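Local coordinates for protein sulfite dehydrogenase (Paracoccus pantotrophus, PDB 2XTS) that probably oxidises protein-bound sulfane sulfur at a molybdenum-molybdopterin centre, passing the electrons to a haem-carrying partner cytochrome, at residues A[264-269]-A[340-345]; A[351-356]-A[369-374]; A[373-378]-A[385-390]. All blocks are in the same frame, centred on the assembly; numbering follows the deposited sequence. Where two conformers were deposited one is given.

Interaction 1: A[264-269]-A[340-345]; sequences AKSVIT and LQSRAV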
loop_
_atom_site.group_PDB
_atom_site.type_symbol
_atom_site.label_atom_id
_atom_site.label_comp_id
_atom_site.label_asym_id
_atom_site.label_seq_id
_atom_site.Cartn_x
_atom_site.Cartn_y
_atom_site.Cartn_z
ATOM N N ALA A 264 -19.264 14.611 -1.924
ATOM C CA ALA A 264 -19.478 13.291 -1.340
ATOM C C ALA A 264 -20.035 12.318 -2.352
ATOM O O ALA A 264 -20.963 12.630 -3.101
ATOM C CB ALA A 264 -20.399 13.376 -0.123
ATOM N N LYS A 265 -19.481 11.108 -2.333
ATOM C CA LYS A 265 -19.758 10.133 -3.343
ATOM C C LYS A 265 -19.576 8.738 -2.755
ATOM O O LYS A 265 -18.882 8.550 -1.770
ATOM C CB LYS A 265 -18.777 10.360 -4.498
ATOM C CG LYS A 265 -19.062 9.614 -5.764
ATOM C CD LYS A 265 -18.235 10.192 -6.899
ATOM C CE LYS A 265 -18.311 9.372 -8.158
ATOM N NZ LYS A 265 -17.627 10.035 -9.309
ATOM N N SER A 266 -20.167 7.753 -3.398
ATOM C CA SER A 266 -20.005 6.362 -3.004
ATOM C C SER A 266 -20.323 5.439 -4.138
ATOM O O SER A 266 -21.026 5.796 -5.082
ATOM C CB SER A 266 -20.905 5.985 -1.831
ATOM O OG SER A 266 -22.268 5.934 -2.199
ATOM N N VAL A 267 -19.862 4.213 -4.003
ATOM C CA VAL A 267 -20.205 3.146 -4.924
ATOM C C VAL A 267 -20.084 1.803 -4.223
ATOM O O VAL A 267 -19.139 1.584 -3.465
ATOM C CB VAL A 267 -19.355 3.162 -6.239
ATOM C CG1 VAL A 267 -17.851 2.985 -5.968
ATOM C CG2 VAL A 267 -19.880 2.127 -7.236
ATOM N N ILE A 268 -21.047 0.919 -4.469
ATOM C CA ILE A 268 -20.974 -0.480 -4.078
ATOM C C ILE A 268 -20.044 -1.205 -5.058
ATOM O O ILE A 268 -20.302 -1.274 -6.253
ATOM C CB ILE A 268 -22.380 -1.112 -4.053
ATOM C CG1 ILE A 268 -23.177 -0.505 -2.884
ATOM C CG2 ILE A 268 -22.282 -2.623 -3.893
ATOM C CD1 ILE A 268 -24.702 -0.761 -2.947
ATOM N N THR A 269 -18.946 -1.746 -4.535
ATOM C CA THR A 269 -17.969 -2.447 -5.364
ATOM C C THR A 269 -18.289 -3.922 -5.522
ATOM O O THR A 269 -17.863 -4.529 -6.488
ATOM C CB THR A 269 -16.549 -2.234 -4.817
ATOM O OG1 THR A 269 -16.479 -2.676 -3.458
ATOM C CG2 THR A 269 -16.199 -0.752 -4.840
ATOM N N LEU A 340 -29.643 -2.170 -6.101
ATOM C CA LEU A 340 -28.728 -1.742 -5.046
ATOM C C LEU A 340 -28.293 -0.308 -5.267
ATOM O O LEU A 340 -27.930 0.066 -6.383
ATOM C CB LEU A 340 -27.464 -2.609 -5.017
ATOM C CG LEU A 340 -27.609 -4.109 -4.822
ATOM C CD1 LEU A 340 -26.253 -4.759 -4.879
ATOM C CD2 LEU A 340 -28.317 -4.412 -3.509
ATOM N N GLN A 341 -28.272 0.472 -4.189
ATOM C CA GLN A 341 -27.741 1.825 -4.207
ATOM C C GLN A 341 -27.025 2.111 -2.899
ATOM O O GLN A 341 -27.387 1.551 -1.854
ATOM C CB GLN A 341 -28.862 2.846 -4.349
ATOM C CG GLN A 341 -29.664 2.770 -5.624
ATOM C CD GLN A 341 -30.700 3.856 -5.727
ATOM O OE1 GLN A 341 -31.151 4.402 -4.730
ATOM N NE2 GLN A 341 -31.062 4.193 -6.967
ATOM N N SER A 342 -26.040 3.002 -2.956
ATOM C CA SER A 342 -25.422 3.529 -1.773
ATOM C C SER A 342 -25.473 5.054 -1.815
ATOM O O SER A 342 -25.398 5.671 -2.893
ATOM C CB SER A 342 -24.001 3.013 -1.613
ATOM O OG SER A 342 -23.163 3.354 -2.703
ATOM N N ARG A 343 -25.586 5.649 -0.637
ATOM C CA ARG A 343 -25.722 7.106 -0.494
ATOM C C ARG A 343 -24.843 7.582 0.659
ATOM O O ARG A 343 -25.117 7.253 1.822
ATOM C CB ARG A 343 -27.184 7.465 -0.241
ATOM C CG ARG A 343 -27.501 8.922 -0.074
ATOM C CD ARG A 343 -29.009 9.081 0.160
ATOM N NE ARG A 343 -29.434 8.551 1.458
ATOM C CZ ARG A 343 -30.700 8.438 1.859
ATOM N NH1 ARG A 343 -31.696 8.764 1.044
ATOM N NH2 ARG A 343 -30.976 7.961 3.068
ATOM N N ALA A 344 -23.793 8.341 0.330
ATOM C CA ALA A 344 -22.873 8.869 1.335
ATOM C C ALA A 344 -23.363 10.155 1.984
ATOM O O ALA A 344 -24.033 10.967 1.336
ATOM C CB ALA A 344 -21.536 9.134 0.706
ATOM N N VAL A 345 -23.002 10.352 3.249
ATOM C CA VAL A 345 -23.247 11.577 3.979
ATOM C C VAL A 345 -21.917 12.001 4.563
ATOM O O VAL A 345 -21.170 11.176 5.084
ATOM C CB VAL A 345 -24.267 11.377 5.111
ATOM C CG1 VAL A 345 -24.550 12.728 5.822
ATOM C CG2 VAL A 345 -25.543 10.723 4.558
HETATM O O HOH W 1 -23.780 5.605 -5.202
HETATM O O HOH W 2 -23.517 2.150 -5.410
#

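Interaction 2: A[351-356]-A[369-374]; sequences VQPTKD and HNNGIQ. With CO (cobalt (II) ion), chain G; GOL (glycerol), chain H.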
loop_
_atom_site.group_PDB
_atom_site.type_symbol
_atom_site.label_atom_id
_atom_site.label_comp_id
_atom_site.label_asym_id
_atom_site.label_seq_id
_atom_site.Cartn_x
_atom_site.Cartn_y
_atom_site.Cartn_z
ATOM N N VAL A 351 -25.603 15.157 1.636
ATOM C CA VAL A 351 -26.068 13.832 1.284
ATOM C C VAL A 351 -25.908 13.654 -0.224
ATOM O O VAL A 351 -26.422 14.444 -1.025
ATOM C CB VAL A 351 -27.532 13.625 1.657
ATOM C CG1 VAL A 351 -27.973 12.210 1.290
ATOM C CG2 VAL A 351 -27.748 13.941 3.147
ATOM N N GLN A 352 -25.160 12.628 -0.608
ATOM C CA GLN A 352 -24.966 12.304 -2.008
ATOM C C GLN A 352 -26.289 12.328 -2.782
ATOM O O GLN A 352 -27.212 11.614 -2.436
ATOM C CB GLN A 352 -24.305 10.927 -2.131
ATOM C CG GLN A 352 -23.872 10.577 -3.529
ATOM C CD GLN A 352 -23.401 9.133 -3.653
ATOM O OE1 GLN A 352 -23.350 8.398 -2.669
ATOM N NE2 GLN A 352 -23.042 8.721 -4.864
ATOM N N PRO A 353 -26.346 13.100 -3.883
ATOM C CA PRO A 353 -27.582 13.226 -4.642
ATOM C C PRO A 353 -27.776 12.109 -5.659
ATOM O O PRO A 353 -26.808 11.455 -6.070
ATOM C CB PRO A 353 -27.397 14.561 -5.376
ATOM C CG PRO A 353 -25.940 14.629 -5.638
ATOM C CD PRO A 353 -25.331 14.054 -4.370
ATOM N N THR A 354 -29.005 11.942 -6.127
ATOM C CA THR A 354 -29.251 11.105 -7.289
ATOM C C THR A 354 -28.737 11.776 -8.562
ATOM O O THR A 354 -28.555 12.996 -8.617
ATOM C CB THR A 354 -30.738 10.793 -7.487
ATOM O OG1 THR A 354 -31.458 12.009 -7.734
ATOM C CG2 THR A 354 -31.303 10.052 -6.298
ATOM N N LYS A 355 -28.542 10.974 -9.594
ATOM C CA LYS A 355 -28.190 11.481 -10.931
ATOM C C LYS A 355 -29.258 12.472 -11.407
ATOM O O LYS A 355 -28.956 13.543 -11.941
ATOM C CB LYS A 355 -28.046 10.333 -11.950
ATOM C CG LYS A 355 -26.979 9.283 -11.626
ATOM C CD LYS A 355 -26.981 8.135 -12.641
ATOM C CE LYS A 355 -26.081 8.518 -13.827
ATOM N NZ LYS A 355 -25.884 7.462 -14.887
ATOM N N ASP A 356 -30.519 12.109 -11.212
ATOM C CA ASP A 356 -31.606 12.986 -11.619
ATOM C C ASP A 356 -31.599 14.311 -10.861
ATOM O O ASP A 356 -31.874 15.348 -11.445
ATOM C CB ASP A 356 -32.951 12.280 -11.410
ATOM C CG ASP A 356 -33.256 11.262 -12.478
ATOM O OD1 ASP A 356 -32.641 11.319 -13.553
ATOM O OD2 ASP A 356 -34.150 10.411 -12.243
ATOM N N HIS A 369 -17.556 16.069 -12.387
ATOM C CA HIS A 369 -18.247 16.154 -11.108
ATOM C C HIS A 369 -19.560 15.370 -11.030
ATOM O O HIS A 369 -20.511 15.794 -10.390
ATOM C CB HIS A 369 -18.436 17.609 -10.677
ATOM C CG HIS A 369 -17.137 18.335 -10.496
ATOM N ND1 HIS A 369 -16.344 18.178 -9.376
ATOM C CD2 HIS A 369 -16.491 19.225 -11.289
ATOM C CE1 HIS A 369 -15.245 18.908 -9.511
ATOM N NE2 HIS A 369 -15.314 19.566 -10.657
ATOM N N ASN A 370 -19.594 14.196 -11.656
ATOM C CA ASN A 370 -20.727 13.294 -11.489
ATOM C C ASN A 370 -20.593 12.452 -10.231
ATOM O O ASN A 370 -19.993 11.377 -10.244
ATOM C CB ASN A 370 -20.878 12.391 -12.707
ATOM C CG ASN A 370 -22.117 11.532 -12.616
ATOM O OD1 ASN A 370 -22.872 11.613 -11.623
ATOM N ND2 ASN A 370 -22.349 10.705 -13.634
ATOM N N ASN A 371 -21.201 12.936 -9.156
ATOM C CA ASN A 371 -21.240 12.169 -7.916
ATOM C C ASN A 371 -22.603 11.520 -7.661
ATOM O O ASN A 371 -22.897 11.142 -6.533
ATOM C CB ASN A 371 -20.785 12.982 -6.701
ATOM C CG ASN A 371 -21.661 14.171 -6.404
ATOM O OD1 ASN A 371 -22.112 14.884 -7.301
ATOM N ND2 ASN A 371 -21.895 14.408 -5.107
ATOM N N GLY A 372 -23.420 11.355 -8.698
ATOM C CA GLY A 372 -24.745 10.784 -8.532
ATOM C C GLY A 372 -24.733 9.350 -8.014
ATOM O O GLY A 372 -23.820 8.570 -8.256
ATOM N N ILE A 373 -25.789 8.997 -7.289
ATOM C CA ILE A 373 -25.979 7.652 -6.771
ATOM C C ILE A 373 -25.999 6.657 -7.909
ATOM O O ILE A 373 -26.722 6.820 -8.882
ATOM C CB ILE A 373 -27.293 7.568 -5.937
ATOM C CG1 ILE A 373 -27.161 8.366 -4.637
ATOM C CG2 ILE A 373 -27.729 6.147 -5.641
ATOM C CD1 ILE A 373 -28.502 8.591 -3.920
ATOM N N GLN A 374 -25.195 5.611 -7.764
ATOM C CA GLN A 374 -25.122 4.503 -8.701
ATOM C C GLN A 374 -26.122 3.411 -8.315
ATOM O O GLN A 374 -26.271 3.092 -7.135
ATOM C CB GLN A 374 -23.698 3.911 -8.656
ATOM C CG GLN A 374 -23.506 2.683 -9.538
ATOM C CD GLN A 374 -23.646 2.964 -11.024
ATOM O OE1 GLN A 374 -24.496 2.387 -11.733
ATOM N NE2 GLN A 374 -22.841 3.861 -11.506
HETATM CO CO CO G . -13.958 21.042 -11.441
HETATM C C1 GOL H . -30.261 7.430 -9.199
HETATM O O1 GOL H . -29.029 8.184 -9.166
HETATM C C2 GOL H . -31.240 7.772 -10.348
HETATM O O2 GOL H . -31.475 9.173 -10.473
HETATM C C3 GOL H . -30.729 7.266 -11.691
HETATM O O3 GOL H . -30.680 5.870 -11.716
HETATM O O HOH W 1 -23.780 5.605 -5.202
HETATM O O HOH W 3 -12.702 22.658 -12.115
HETATM O O HOH W 4 -14.452 20.546 -13.444
#

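Interaction 3: A[373-378]-A[385-390]; sequences IQTWWV and ENVEIA. With GOL (glycerol), chain H.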
loop_
_atom_site.group_PDB
_atom_site.type_symbol
_atom_site.label_atom_id
_atom_site.label_comp_id
_atom_site.label_asym_id
_atom_site.label_seq_id
_atom_site.Cartn_x
_atom_site.Cartn_y
_atom_site.Cartn_z
ATOM N N ILE A 373 -25.789 8.997 -7.289
ATOM C CA ILE A 373 -25.979 7.652 -6.771
ATOM C C ILE A 373 -25.999 6.657 -7.909
ATOM O O ILE A 373 -26.722 6.820 -8.882
ATOM C CB ILE A 373 -27.293 7.568 -5.937
ATOM C CG1 ILE A 373 -27.161 8.366 -4.637
ATOM C CG2 ILE A 373 -27.729 6.147 -5.641
ATOM C CD1 ILE A 373 -28.502 8.591 -3.920
ATOM N N GLN A 374 -25.195 5.611 -7.764
ATOM C CA GLN A 374 -25.122 4.503 -8.701
ATOM C C GLN A 374 -26.122 3.411 -8.315
ATOM O O GLN A 374 -26.271 3.092 -7.135
ATOM C CB GLN A 374 -23.698 3.911 -8.656
ATOM C CG GLN A 374 -23.506 2.683 -9.538
ATOM C CD GLN A 374 -23.646 2.964 -11.024
ATOM O OE1 GLN A 374 -24.496 2.387 -11.733
ATOM N NE2 GLN A 374 -22.841 3.861 -11.506
ATOM N N THR A 375 -26.796 2.838 -9.304
ATOM C CA THR A 375 -27.721 1.735 -9.099
ATOM C C THR A 375 -27.182 0.489 -9.781
ATOM O O THR A 375 -26.748 0.538 -10.941
ATOM C CB THR A 375 -29.074 2.049 -9.725
ATOM O OG1 THR A 375 -29.554 3.307 -9.231
ATOM C CG2 THR A 375 -30.118 0.968 -9.427
ATOM N N TRP A 376 -27.219 -0.635 -9.068
ATOM C CA TRP A 376 -26.966 -1.940 -9.674
ATOM C C TRP A 376 -28.249 -2.770 -9.683
ATOM O O TRP A 376 -28.899 -2.947 -8.638
ATOM C CB TRP A 376 -25.936 -2.781 -8.904
ATOM C CG TRP A 376 -24.589 -2.179 -8.707
ATOM C CD1 TRP A 376 -23.913 -2.161 -7.525
ATOM C CD2 TRP A 376 -23.724 -1.527 -9.671
ATOM N NE1 TRP A 376 -22.699 -1.556 -7.684
ATOM C CE2 TRP A 376 -22.555 -1.161 -8.986
ATOM C CE3 TRP A 376 -23.807 -1.261 -11.041
ATOM C CZ2 TRP A 376 -21.511 -0.499 -9.608
ATOM C CZ3 TRP A 376 -22.765 -0.619 -11.661
ATOM C CH2 TRP A 376 -21.639 -0.243 -10.951
ATOM N N TRP A 377 -28.586 -3.292 -10.851
ATOM C CA TRP A 377 -29.668 -4.270 -10.954
ATOM C C TRP A 377 -29.097 -5.668 -10.771
ATOM O O TRP A 377 -28.360 -6.145 -11.610
ATOM C CB TRP A 377 -30.368 -4.126 -12.300
ATOM C CG TRP A 377 -31.503 -5.069 -12.540
ATOM C CD1 TRP A 377 -32.361 -5.585 -11.631
ATOM C CD2 TRP A 377 -31.931 -5.549 -13.814
ATOM N NE1 TRP A 377 -33.312 -6.371 -12.255
ATOM C CE2 TRP A 377 -33.078 -6.346 -13.601
ATOM C CE3 TRP A 377 -31.482 -5.347 -15.123
ATOM C CZ2 TRP A 377 -33.751 -6.981 -14.644
ATOM C CZ3 TRP A 377 -32.155 -5.990 -16.169
ATOM C CH2 TRP A 377 -33.274 -6.792 -15.916
ATOM N N VAL A 378 -29.445 -6.297 -9.648
ATOM C CA VAL A 378 -29.073 -7.682 -9.382
ATOM C C VAL A 378 -30.224 -8.552 -9.852
ATOM O O VAL A 378 -31.340 -8.431 -9.366
ATOM C CB VAL A 378 -28.798 -7.937 -7.886
ATOM C CG1 VAL A 378 -28.429 -9.404 -7.627
ATOM C CG2 VAL A 378 -27.689 -7.024 -7.372
ATOM N N GLU A 385 -26.161 -5.554 -13.304
ATOM C CA GLU A 385 -26.094 -4.556 -14.373
ATOM C C GLU A 385 -26.036 -3.130 -13.856
ATOM O O GLU A 385 -26.647 -2.767 -12.845
ATOM C CB GLU A 385 -27.339 -4.676 -15.273
ATOM C CG GLU A 385 -27.339 -5.852 -16.234
ATOM C CD GLU A 385 -28.420 -5.784 -17.297
ATOM O OE1 GLU A 385 -28.808 -4.665 -17.670
ATOM O OE2 GLU A 385 -28.842 -6.857 -17.778
ATOM N N ASN A 386 -25.320 -2.298 -14.610
ATOM C CA ASN A 386 -25.390 -0.857 -14.515
ATOM C C ASN A 386 -26.665 -0.387 -15.208
ATOM O O ASN A 386 -26.851 -0.647 -16.408
ATOM C CB ASN A 386 -24.189 -0.250 -15.238
ATOM C CG ASN A 386 -24.216 1.264 -15.262
ATOM O OD1 ASN A 386 -24.980 1.895 -14.532
ATOM N ND2 ASN A 386 -23.430 1.849 -16.157
ATOM N N VAL A 387 -27.564 0.219 -14.438
ATOM C CA VAL A 387 -28.827 0.751 -14.927
ATOM C C VAL A 387 -29.064 2.140 -14.391
ATOM O O VAL A 387 -28.474 2.514 -13.400
ATOM C CB VAL A 387 -30.036 -0.157 -14.537
ATOM C CG1 VAL A 387 -29.849 -1.555 -15.108
ATOM C CG2 VAL A 387 -30.260 -0.196 -13.052
ATOM N N GLU A 388 -29.947 2.894 -15.051
ATOM C CA GLU A 388 -30.646 4.026 -14.423
ATOM C C GLU A 388 -32.061 3.592 -14.142
ATOM O O GLU A 388 -32.609 2.756 -14.864
ATOM C CB GLU A 388 -30.693 5.272 -15.305
ATOM C CG GLU A 388 -29.353 5.893 -15.534
ATOM C CD GLU A 388 -29.419 7.291 -16.122
ATOM O OE1 GLU A 388 -30.499 7.746 -16.546
ATOM O OE2 GLU A 388 -28.375 7.966 -16.206
ATOM N N ILE A 389 -32.639 4.174 -13.106
ATOM C CA ILE A 389 -34.033 3.969 -12.778
ATOM C C ILE A 389 -34.712 5.326 -12.593
ATOM O O ILE A 389 -34.078 6.315 -12.238
ATOM C CB ILE A 389 -34.223 3.087 -11.518
ATOM C CG1 ILE A 389 -33.510 3.673 -10.300
ATOM C CG2 ILE A 389 -33.816 1.650 -11.817
ATOM C CD1 ILE A 389 -33.857 2.913 -9.013
ATOM N N ALA A 390 -36.014 5.360 -12.853
ATOM C CA ALA A 390 -36.796 6.596 -12.713
ATOM C C ALA A 390 -38.271 6.275 -12.543
ATOM O O ALA A 390 -39.077 7.196 -12.342
ATOM C CB ALA A 390 -36.610 7.507 -13.936
ATOM O OXT ALA A 390 -38.693 5.129 -12.645
HETATM C C1 GOL H . -30.261 7.430 -9.199
HETATM O O1 GOL H . -29.029 8.184 -9.166
HETATM C C2 GOL H . -31.240 7.772 -10.348
HETATM O O2 GOL H . -31.475 9.173 -10.473
HETATM C C3 GOL H . -30.729 7.266 -11.691
HETATM O O3 GOL H . -30.680 5.870 -11.716
#

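Interaction 1: A[264-269]-A[340-345]
Ser266 and Ser342 meet at the middle of this contact, where a hydrogen bond of 2.8 Å joins Ser266 OG to Ser342 OG, each hydroxyl reaching across the gap from a side chain that points at the other strand. In both, OG stands between the backbone N and the carbonyl carbon (chi1 60° in Ser342), a rotation that sets the two hydroxyls against each other. To one side lies Ile268, whose CD1 rests on the backbone carbonyl carbon of Gln341 at 3.7 Å and also touches Leu340 CB, while its CG1 covers Ser342 CB. To the other side Ala344 presents its methyl group to the carbonyl of Lys265, with CB 3.7 Å from Lys265 O.

Between the two strands two waters join polar groups. One donates to Ser266 O and to Ser342 O, 2.8 Å from each, and so ties the two backbones together. The second accepts from Ile268 N at 2.9 Å and is hydrogen-bonded to Ser342 OG at 3.0 Å. Ser342 N is buried without a partner.

Strands 265-270 and 338-346 are not adjacent in the order of the eight-stranded antiparallel sheet, yet their short segments run roughly antiparallel, at 152°, with axes approaching to 5.7 Å. The sheet appears to curl so that strand 265-270 comes back against strand 338-346, consistent with the immunoglobulin-like sandwich of the E-set clan, to which the dimerisation domain belongs.

Further out, Gln352 OE1 is hydrogen-bonded to both Ser266 OG and Ala344 N, and so helps to fix the serine hydroxyl. On the far sides of the strands, Lys265 NZ forms a salt bridge with Glu119. Arg343 does the same with Asp301, and its NH2 also reaches Cys164 O of the cytochrome chain.

Interaction 2: A[351-356]-A[369-374]
Gln352 NE2 donates a hydrogen bond to Asn371 O at 2.9 Å. The acceptor lies close to the plane of the glutamine amide, but the donor sits above the carbonyl plane of Asn371, 37° out of it. The extended side chain, with CG anti to the backbone N (chi1 -171°), carries the amide across. Pro353 O accepts from Ile373 N at 2.9 Å, and Gly372 CA adds a weaker CA-H...O contact to Pro353 O at 3.3 Å. Within its own segment Asn370 OD1 accepts from Gly372 N, an Asx turn. An alanine in place of Gln352 would probably leave Asn371 O without this donor, and Ser266 OG and Ala344 N without the acceptor that OE1 gives them.

Van der Waals contacts surround these bonds. Ile373 CD1 lies against Gln352 O and makes an apolar contact with Thr354 CG2 at 4.0 Å, while Pro353 CD meets Asn371 ND2 at 3.5 Å, the two side chains crossing near a right angle. Gly372 CA comes close to the helix start, 3.9 Å from Lys355 N. A glycerol, probably from crystallisation, spans the segments, its O1 accepting from Lys355 N and donating to Ile373 O at 2.7 Å.

His369, which does not itself touch 351-356, binds a cobalt ion through NE2, together with Glu219, Thr259 and two waters.

Segment 351-356 leads from strand 338-346 into helix 355-362, N-capped by Thr354; segment 369-374 returns from that helix towards strand 375-378, and Ile373 packs on Gln341 and Arg343 of strand 338-346.

Interaction 3: A[373-378]-A[385-390]
Trp376 turns CG away from its own carbonyl carbon (chi1 -58°) and brings the edge of its indole to Asn386, whereas Trp377 sets CG anti to the backbone N (chi1 -180°) and lays its ring alongside Glu385. Trp376 CZ3 touches Asn386 CB at 3.9 Å, and ring and amide stand nearly perpendicular. On the opposite face of the hairpin, Glu385 OE1 comes to the edge of the Trp377 ring, 3.8 Å from Trp377 CE3, the two side chains pointing the same way. Trp377 CB also packs on Val387 CG1, and Thr375 CG2 meets Val387 CG2 at 3.8 Å.

Beneath these side chains Trp377 and Glu385 form an antiparallel hydrogen-bonded pair: Trp377 N donates to Glu385 O, and Glu385 N to Trp377 O, each at 2.8 Å. Glu385 O also receives a CA-H...O contact from Trp376 CA at 3.3 Å. The short strands of this beta hairpin cross at 121°. Towards the C terminus, residues 387 to 389 pair with a strand of the cytochrome chain, so that the sheet continues into that subunit.

A carboxylate oxygen at an indole edge is probably favourable, since the ring-edge C-H groups are weakly positive. With Lys379 of the same chain and Arg177 of the cytochrome chain both forming salt bridges to OE2, Glu385 is likely to stay ionised, joining the hairpin and the subunit interface electrostatically.

Along the chain, interaction 1 closes before interaction 2 opens, and interaction 3 begins on residues 373 and 374, where interaction 2 ends. Centres lie about 9 Å apart for interactions 1 and 2, and about 12 Å for each of the other two pairs, all on one side of the chain's centre. Strand 338-346 of interaction 1 neighbours strand 375-378 of interaction 3 in the same antiparallel sheet, and Trp376 NE1 bonds back to Ile268 O. Helix 355-362 intervenes, with Lys355 and Glu388 bridging interactions 2 and 3. Strand 384-389, at one end of the sheet, pairs with a cytochrome strand, while residues of interactions 1 and 2 also touch that chain.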